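Local atomic coordinates of beta-lactamase Rm3 (Uncultured bacterium, PDB entry 5IQK), a protein that hydrolyses the beta-lactam ring of antibiotics as a zinc-dependent, subclass B3 metallo-beta-lactamase, and so probably confers resistance to them. Residues F20-Y25 with V34-P39; H42-G47 with F65-V70; S161-S166 with N174-D179. All coordinates share one frame; numbering follows the deposited sequence.

Interaction 1 of 3, residues F20-Y25 with V34-P39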
# COMPACT_ATOMS: atom_id res chain seq x y z
N PHE A 20 -0.35 16.39 -0.17
CA PHE A 20 -0.68 17.40 0.83
C PHE A 20 0.47 17.53 1.80
O PHE A 20 0.95 16.54 2.34
CB PHE A 20 -1.97 17.05 1.57
CG PHE A 20 -2.43 18.14 2.49
CD1 PHE A 20 -2.18 18.06 3.85
CD2 PHE A 20 -3.10 19.25 2.00
CE1 PHE A 20 -2.60 19.07 4.71
CE2 PHE A 20 -3.51 20.27 2.84
CZ PHE A 20 -3.26 20.18 4.20
N GLY A 21 0.93 18.77 2.02
CA GLY A 21 2.00 19.04 2.95
C GLY A 21 3.27 18.26 2.67
O GLY A 21 3.85 18.36 1.60
N ASN A 22 3.68 17.45 3.64
CA ASN A 22 4.91 16.69 3.51
C ASN A 22 4.69 15.29 2.93
O ASN A 22 5.57 14.45 3.02
CB ASN A 22 5.61 16.58 4.87
CG ASN A 22 4.75 15.89 5.92
OD1 ASN A 22 3.53 16.07 5.95
ND2 ASN A 22 5.37 15.10 6.78
N THR A 23 3.51 15.06 2.36
CA THR A 23 3.18 13.76 1.76
C THR A 23 3.23 13.82 0.23
O THR A 23 2.53 14.62 -0.38
CB THR A 23 1.79 13.27 2.20
OG1 THR A 23 1.73 13.14 3.63
CG2 THR A 23 1.45 11.91 1.54
N TYR A 24 4.05 12.96 -0.38
CA TYR A 24 4.23 12.98 -1.84
C TYR A 24 3.95 11.61 -2.45
O TYR A 24 4.22 10.59 -1.82
CB TYR A 24 5.64 13.37 -2.22
CG TYR A 24 6.07 14.72 -1.70
CD1 TYR A 24 6.08 15.82 -2.54
CD2 TYR A 24 6.46 14.89 -0.38
CE1 TYR A 24 6.47 17.07 -2.08
CE2 TYR A 24 6.85 16.13 0.08
CZ TYR A 24 6.85 17.22 -0.77
OH TYR A 24 7.24 18.46 -0.32
N TYR A 25 3.50 11.60 -3.70
CA TYR A 25 3.38 10.35 -4.48
C TYR A 25 4.65 10.10 -5.30
O TYR A 25 5.09 10.97 -6.06
CB TYR A 25 2.17 10.42 -5.41
CG TYR A 25 1.84 9.09 -6.08
CD1 TYR A 25 1.09 8.13 -5.41
CD2 TYR A 25 2.30 8.79 -7.35
CE1 TYR A 25 0.78 6.91 -6.01
CE2 TYR A 25 1.99 7.56 -7.97
CZ TYR A 25 1.24 6.64 -7.29
OH TYR A 25 0.94 5.43 -7.87
N VAL A 34 4.51 6.04 -1.54
CA VAL A 34 4.27 7.36 -0.95
C VAL A 34 5.44 7.77 -0.06
O VAL A 34 5.93 6.97 0.75
CB VAL A 34 2.94 7.37 -0.14
CG1 VAL A 34 2.81 8.64 0.71
CG2 VAL A 34 1.74 7.23 -1.08
N LEU A 35 5.87 9.01 -0.21
CA LEU A 35 6.97 9.58 0.57
C LEU A 35 6.44 10.62 1.55
O LEU A 35 5.71 11.54 1.16
CB LEU A 35 8.01 10.20 -0.36
CG LEU A 35 9.31 10.71 0.26
CD1 LEU A 35 10.18 9.55 0.70
CD2 LEU A 35 10.05 11.61 -0.75
N VAL A 36 6.78 10.46 2.82
CA VAL A 36 6.37 11.39 3.86
C VAL A 36 7.64 11.96 4.49
O VAL A 36 8.41 11.24 5.13
CB VAL A 36 5.48 10.73 4.94
CG1 VAL A 36 4.91 11.81 5.87
CG2 VAL A 36 4.36 9.89 4.31
N THR A 37 7.87 13.25 4.30
CA THR A 37 9.18 13.84 4.54
C THR A 37 9.30 14.61 5.86
O THR A 37 8.30 15.06 6.43
CB THR A 37 9.57 14.80 3.41
OG1 THR A 37 8.65 15.90 3.39
CG2 THR A 37 9.53 14.08 2.05
N SER A 38 10.54 14.77 6.32
CA SER A 38 10.84 15.67 7.43
C SER A 38 12.31 16.04 7.36
O SER A 38 13.08 15.43 6.62
CB SER A 38 10.51 15.01 8.77
OG SER A 38 11.61 14.26 9.25
N PRO A 39 12.72 17.08 8.11
CA PRO A 39 14.14 17.44 8.10
C PRO A 39 15.02 16.42 8.81
O PRO A 39 16.24 16.47 8.71
CB PRO A 39 14.16 18.79 8.81
CG PRO A 39 12.94 18.80 9.66
CD PRO A 39 11.91 18.03 8.89
O HOH W 1 8.16 18.57 2.23

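Interaction 2 of 3, residues H42-G47 with F65-V70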
# COMPACT_ATOMS: atom_id res chain seq x y z
N HIS A 42 12.99 10.68 6.06
CA HIS A 42 11.68 10.39 5.50
C HIS A 42 11.18 8.97 5.72
O HIS A 42 11.93 8.05 6.02
CB HIS A 42 11.67 10.65 3.99
CG HIS A 42 12.48 11.83 3.56
ND1 HIS A 42 12.38 13.06 4.17
CD2 HIS A 42 13.42 11.95 2.60
CE1 HIS A 42 13.22 13.90 3.58
NE2 HIS A 42 13.86 13.25 2.63
N VAL A 43 9.88 8.84 5.52
CA VAL A 43 9.21 7.54 5.52
C VAL A 43 8.76 7.24 4.10
O VAL A 43 8.25 8.13 3.41
CB VAL A 43 8.01 7.52 6.47
CG1 VAL A 43 7.31 6.14 6.43
CG2 VAL A 43 8.46 7.84 7.89
N LEU A 44 8.98 6.00 3.66
CA LEU A 44 8.56 5.57 2.34
C LEU A 44 7.60 4.42 2.50
O LEU A 44 7.86 3.51 3.28
CB LEU A 44 9.77 5.15 1.49
CG LEU A 44 9.51 4.68 0.06
CD1 LEU A 44 8.87 5.80 -0.73
CD2 LEU A 44 10.80 4.22 -0.59
N ILE A 45 6.47 4.49 1.80
CA ILE A 45 5.46 3.44 1.89
C ILE A 45 5.38 2.68 0.58
O ILE A 45 5.07 3.25 -0.47
CB ILE A 45 4.08 4.02 2.24
CG1 ILE A 45 4.18 4.89 3.49
CG2 ILE A 45 3.07 2.89 2.48
CD1 ILE A 45 2.86 5.46 3.94
N ASP A 46 5.66 1.37 0.68
CA ASP A 46 5.60 0.38 -0.39
C ASP A 46 6.71 0.54 -1.44
O ASP A 46 7.30 1.62 -1.60
CB ASP A 46 4.23 0.38 -1.05
CG ASP A 46 3.31 -0.68 -0.46
OD1 ASP A 46 3.78 -1.49 0.38
OD2 ASP A 46 2.12 -0.73 -0.85
N GLY A 47 7.01 -0.56 -2.11
CA GLY A 47 8.17 -0.65 -2.98
C GLY A 47 7.90 -1.14 -4.39
O GLY A 47 8.83 -1.29 -5.19
N PHE A 65 14.35 15.13 -3.23
CA PHE A 65 14.74 14.39 -2.03
C PHE A 65 15.72 13.27 -2.37
O PHE A 65 16.04 13.06 -3.54
CB PHE A 65 13.51 13.83 -1.31
CG PHE A 65 12.52 14.89 -0.90
CD1 PHE A 65 12.82 15.77 0.14
CD2 PHE A 65 11.31 15.04 -1.57
CE1 PHE A 65 11.92 16.76 0.52
CE2 PHE A 65 10.41 16.02 -1.20
CZ PHE A 65 10.72 16.89 -0.15
N ARG A 66 16.18 12.54 -1.36
CA ARG A 66 17.16 11.48 -1.56
C ARG A 66 16.76 10.17 -0.88
O ARG A 66 16.26 10.19 0.24
CB ARG A 66 18.54 11.89 -1.05
CG ARG A 66 19.05 13.22 -1.61
CD ARG A 66 20.31 13.64 -0.90
NE ARG A 66 21.40 12.71 -1.14
CZ ARG A 66 22.25 12.29 -0.20
NH1 ARG A 66 22.15 12.74 1.04
NH2 ARG A 66 23.22 11.43 -0.52
N ILE A 67 17.00 9.05 -1.56
CA ILE A 67 16.71 7.73 -1.00
C ILE A 67 17.57 7.53 0.25
O ILE A 67 17.18 6.84 1.18
CB ILE A 67 16.98 6.61 -2.03
CG1 ILE A 67 16.56 5.24 -1.46
CG2 ILE A 67 18.44 6.60 -2.47
CD1 ILE A 67 15.09 5.16 -1.14
N GLU A 68 18.73 8.20 0.28
CA GLU A 68 19.65 8.08 1.40
C GLU A 68 19.05 8.67 2.67
O GLU A 68 19.51 8.39 3.77
CB GLU A 68 20.98 8.79 1.07
CG GLU A 68 21.81 8.09 0.00
CD GLU A 68 21.41 8.48 -1.41
OE1 GLU A 68 20.51 9.35 -1.57
OE2 GLU A 68 21.97 7.91 -2.37
N ASP A 69 18.03 9.50 2.51
CA ASP A 69 17.41 10.16 3.66
C ASP A 69 16.16 9.44 4.14
O ASP A 69 15.53 9.85 5.12
CB ASP A 69 17.09 11.61 3.33
CG ASP A 69 18.34 12.45 3.15
OD1 ASP A 69 19.35 12.16 3.82
OD2 ASP A 69 18.32 13.40 2.34
N VAL A 70 15.78 8.38 3.44
CA VAL A 70 14.68 7.53 3.91
C VAL A 70 15.15 6.72 5.11
O VAL A 70 16.12 5.99 5.02
CB VAL A 70 14.19 6.60 2.79
CG1 VAL A 70 13.25 5.52 3.35
CG2 VAL A 70 13.49 7.41 1.72
O HOH W 2 16.12 14.11 1.10

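Interaction 3 of 3, residues S161-S166 with N174-D179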
# COMPACT_ATOMS: atom_id res chain seq x y z
N SER A 161 -2.81 -1.33 6.69
CA SER A 161 -3.03 0.04 6.22
C SER A 161 -2.38 1.01 7.22
O SER A 161 -2.16 0.66 8.38
CB SER A 161 -4.52 0.32 6.06
OG SER A 161 -5.11 -0.56 5.12
N TRP A 162 -2.08 2.23 6.76
CA TRP A 162 -1.31 3.18 7.55
C TRP A 162 -1.98 4.54 7.60
O TRP A 162 -2.52 5.01 6.60
CB TRP A 162 0.09 3.34 6.95
CG TRP A 162 0.94 2.11 7.03
CD1 TRP A 162 1.04 1.11 6.10
CD2 TRP A 162 1.79 1.73 8.12
NE1 TRP A 162 1.91 0.14 6.54
CE2 TRP A 162 2.39 0.50 7.77
CE3 TRP A 162 2.12 2.32 9.34
CZ2 TRP A 162 3.30 -0.15 8.61
CZ3 TRP A 162 3.02 1.67 10.17
CH2 TRP A 162 3.59 0.45 9.81
N THR A 163 -1.95 5.18 8.77
CA THR A 163 -2.46 6.54 8.90
C THR A 163 -1.44 7.45 9.54
O THR A 163 -0.61 7.03 10.34
CB THR A 163 -3.74 6.61 9.76
OG1 THR A 163 -3.46 6.10 11.07
CG2 THR A 163 -4.88 5.83 9.11
N TRP A 164 -1.53 8.73 9.19
CA TRP A 164 -0.70 9.76 9.75
C TRP A 164 -1.34 11.10 9.45
O TRP A 164 -2.31 11.17 8.69
CB TRP A 164 0.72 9.69 9.18
CG TRP A 164 0.81 10.00 7.71
CD1 TRP A 164 1.20 11.17 7.14
CD2 TRP A 164 0.48 9.12 6.62
NE1 TRP A 164 1.15 11.08 5.77
CE2 TRP A 164 0.71 9.83 5.43
CE3 TRP A 164 0.03 7.80 6.54
CZ2 TRP A 164 0.50 9.28 4.18
CZ3 TRP A 164 -0.18 7.24 5.29
CH2 TRP A 164 0.05 7.97 4.13
N GLN A 165 -0.78 12.18 10.01
CA GLN A 165 -1.26 13.52 9.69
C GLN A 165 -0.20 14.29 8.91
O GLN A 165 0.99 14.13 9.14
CB GLN A 165 -1.61 14.30 10.96
CG GLN A 165 -2.63 13.64 11.86
CD GLN A 165 -3.29 14.62 12.81
OE1 GLN A 165 -2.75 15.69 13.10
NE2 GLN A 165 -4.48 14.26 13.28
N SER A 166 -0.66 15.12 7.98
CA SER A 166 0.21 16.03 7.26
C SER A 166 -0.39 17.41 7.35
O SER A 166 -1.61 17.57 7.27
CB SER A 166 0.38 15.61 5.80
OG SER A 166 1.34 14.57 5.68
N ASN A 174 -5.94 14.30 7.87
CA ASN A 174 -5.71 12.88 8.13
C ASN A 174 -5.43 12.13 6.84
O ASN A 174 -6.25 12.11 5.92
CB ASN A 174 -6.91 12.27 8.86
CG ASN A 174 -7.18 12.94 10.19
OD1 ASN A 174 -6.27 13.12 10.99
ND2 ASN A 174 -8.42 13.35 10.41
N MET A 175 -4.25 11.52 6.77
CA MET A 175 -3.82 10.79 5.59
C MET A 175 -4.02 9.31 5.81
O MET A 175 -3.83 8.80 6.92
CB MET A 175 -2.35 11.06 5.27
CG MET A 175 -1.94 12.52 5.45
SD MET A 175 -2.79 13.66 4.35
CE MET A 175 -1.93 13.32 2.82
N VAL A 176 -4.41 8.62 4.75
CA VAL A 176 -4.64 7.19 4.83
C VAL A 176 -4.00 6.52 3.62
O VAL A 176 -4.26 6.91 2.49
CB VAL A 176 -6.15 6.85 4.86
CG1 VAL A 176 -6.35 5.32 4.88
CG2 VAL A 176 -6.83 7.48 6.09
N TYR A 177 -3.17 5.51 3.88
CA TYR A 177 -2.68 4.62 2.84
C TYR A 177 -3.41 3.30 3.06
O TYR A 177 -3.13 2.60 4.03
CB TYR A 177 -1.16 4.42 2.92
CG TYR A 177 -0.57 3.67 1.74
CD1 TYR A 177 -0.01 4.35 0.67
CD2 TYR A 177 -0.57 2.27 1.69
CE1 TYR A 177 0.54 3.68 -0.41
CE2 TYR A 177 -0.04 1.59 0.61
CZ TYR A 177 0.52 2.29 -0.43
OH TYR A 177 1.06 1.62 -1.50
N ALA A 178 -4.38 3.00 2.20
CA ALA A 178 -5.22 1.82 2.38
C ALA A 178 -4.69 0.65 1.58
O ALA A 178 -4.42 0.76 0.39
CB ALA A 178 -6.65 2.11 1.99
N ASP A 179 -4.52 -0.47 2.26
CA ASP A 179 -4.11 -1.67 1.57
C ASP A 179 -5.21 -2.16 0.64
O ASP A 179 -6.38 -1.80 0.80
CB ASP A 179 -3.74 -2.78 2.57
CG ASP A 179 -2.99 -3.92 1.91
OD1 ASP A 179 -2.44 -3.70 0.79
OD2 ASP A 179 -2.97 -5.02 2.48

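Interaction 1 of 3, residues F20-Y25 with V34-P39
N22 and T37 grip each other twice where strand 23-25 begins and strand 34-36 ends. The backbone N of T37 donates to N22 O at 2.9 Å, and the side-chain amide answers, N22 ND2 giving a nearly straight bond (170° at the hydrogen) to T37 O over 3.0 Å. T37 O lies practically in the amide plane of N22, which holds the amide's rotation; the CG of N22 stands between its own N and carbonyl carbon (chi1 60°), which swings ND2 across to T37. The other end of the amide, OD1, is hydrogen-bonded to S166. Further along, Y24 and L35 form an antiparallel hydrogen-bonded pair, with Y24 N to L35 O at 2.7 Å and L35 N to Y24 O at 2.8 Å. T23 with V36 and Y25 with V34 are the non-hydrogen-bonded pairs on either side of it.

This is a beta hairpin, strands 23-25 and 34-36, near one edge of the seven-stranded mixed sheet of the metallo-beta-lactamase fold. A type II' turn from F20 to T23 leads into it, with G21 taking a positive phi at its second position.

Packing differs on the two faces. On the face of T23, V34 and V36, T23 CG2 meets V34 CG1 at 3.6 Å, while T23 OG1 is hydrogen-bonded to S166 and W164. V36 CG1 packs against N22 ND2 at 3.4 Å. On the face of Y24 and L35, the phenol ring crosses the T37 side chain at about a right angle, Y24 CE2 lying 3.9 Å from T37 CG2. A water at the ring's edge then bridges Y24 OH and T37 OG1, the water oxygen lying 2.7 Å from Y24 OH.

Interaction 2 of 3, residues H42-G47 with F65-V70
H42 meets the 65-70 segment through backbone, ring and water alike. The direct hydrogen bond between the segments runs from H42 N to D69 O at 2.8 Å, the donor tilted 28° from the carbonyl plane. Next to it H42 and V70 pair as parallel strand residues, and V70 CA makes a CA-H...O contact with H42 O.

A single water joins H42 NE2, R66 N and D69 OD2. It sits in the plane of the imidazole, 2.9 Å from H42 NE2, accepts from R66 N and donates to D69 OD2 at 2.6 Å, so one molecule ties the ring to both ends of the 66-69 turn. The carboxylate of D69 also belongs to a charge network with R66 and E68, although neither acid oxygen lies in the guanidinium plane and the R66-D69 link is long.

Among the rings and apolar groups, the imidazole touches both F65 and D69 at NE2. Its plane stands at 74° to the phenyl ring of F65, an oblique meeting in which H42 NE2 comes within 3.7 Å of F65 CD1, while D69 CB packs alongside, also 3.7 Å from H42 NE2. H42 CG lies anti to the carbonyl carbon (chi1 -37°), and this sets the ring side by side with the D69 side chain. Deeper in, L44 CB rests on V70 CG1 at 4.0 Å, and L44 CD2 touches I67 CD1 more loosely.

Strand 42-45, helix 53-62 and strand 70-74 make a beta-alpha-beta crossover between neighbouring parallel strands, and this contact closes it where the 3-10 turn 67-69 delivers the chain into the second strand of the alpha/beta metallo-beta-lactamase fold.

Interaction 3 of 3, residues S161-S166 with N174-D179
W164 lays its indole over M175. With CG between the backbone N and the carbonyl carbon (chi1 66°), the ring swings across to the neighbouring strand, and M175 CB sits over one face, 3.6 Å from the centroid of the five-membered ring in a CH-pi contact. The M175 chain bends at both chi2 and chi3, carrying SD to an oblique Met-aromatic position, 5.5 Å from that centroid, and to within 4.0 Å of S166 CB. At the indole's far edge Y177 CB meets W164 CZ3 at 3.8 Å; Y177 CG, anti to its N at -171°, leads the phenol away toward D46. W164 NE1 is hydrogen-bonded to T23 OG1.

Beneath this runs the antiparallel ladder of hairpin 160-168/171-178, with hydrogen-bonded pairs W162-Y177 and W164-M175. On the other face T163 CG2 lies beside V176 CG2, and Q165 NE2 makes a weak bond to N174 OD1. At the open end of the hairpin S161 OG accepts D179 N at 2.9 Å in an almost straight bond (176°), while also hydrogen-bonded to T152. D179 OD1 in turn holds ND1 of H77, so S161 helps to hold the backbone of a residue behind that zinc ligand and may thereby steady the metal site.

Interactions 1 and 2 belong to the same seven-stranded sheet, where strands 34-36 and 42-45 are neighbours joined by backbone bonds such as V36 N to V43 O. Interaction 3 lies in the five-stranded sheet, packed against the first. Interactions 1 and 3 are mostly buried hairpin pairings, whereas interaction 2, partly open at R66, has one direct backbone bond and a water joining H42 to R66 and D69; the charges stay within 65-70. Between the sheets the contact is mainly apolar, I45 and V36 meeting W164, but polar bonds cross it as well: S166 OG to N22 and T23, and Y177 OH to D46. Interaction 3 leads to the zinc site through D179, which bonds the ligand H77.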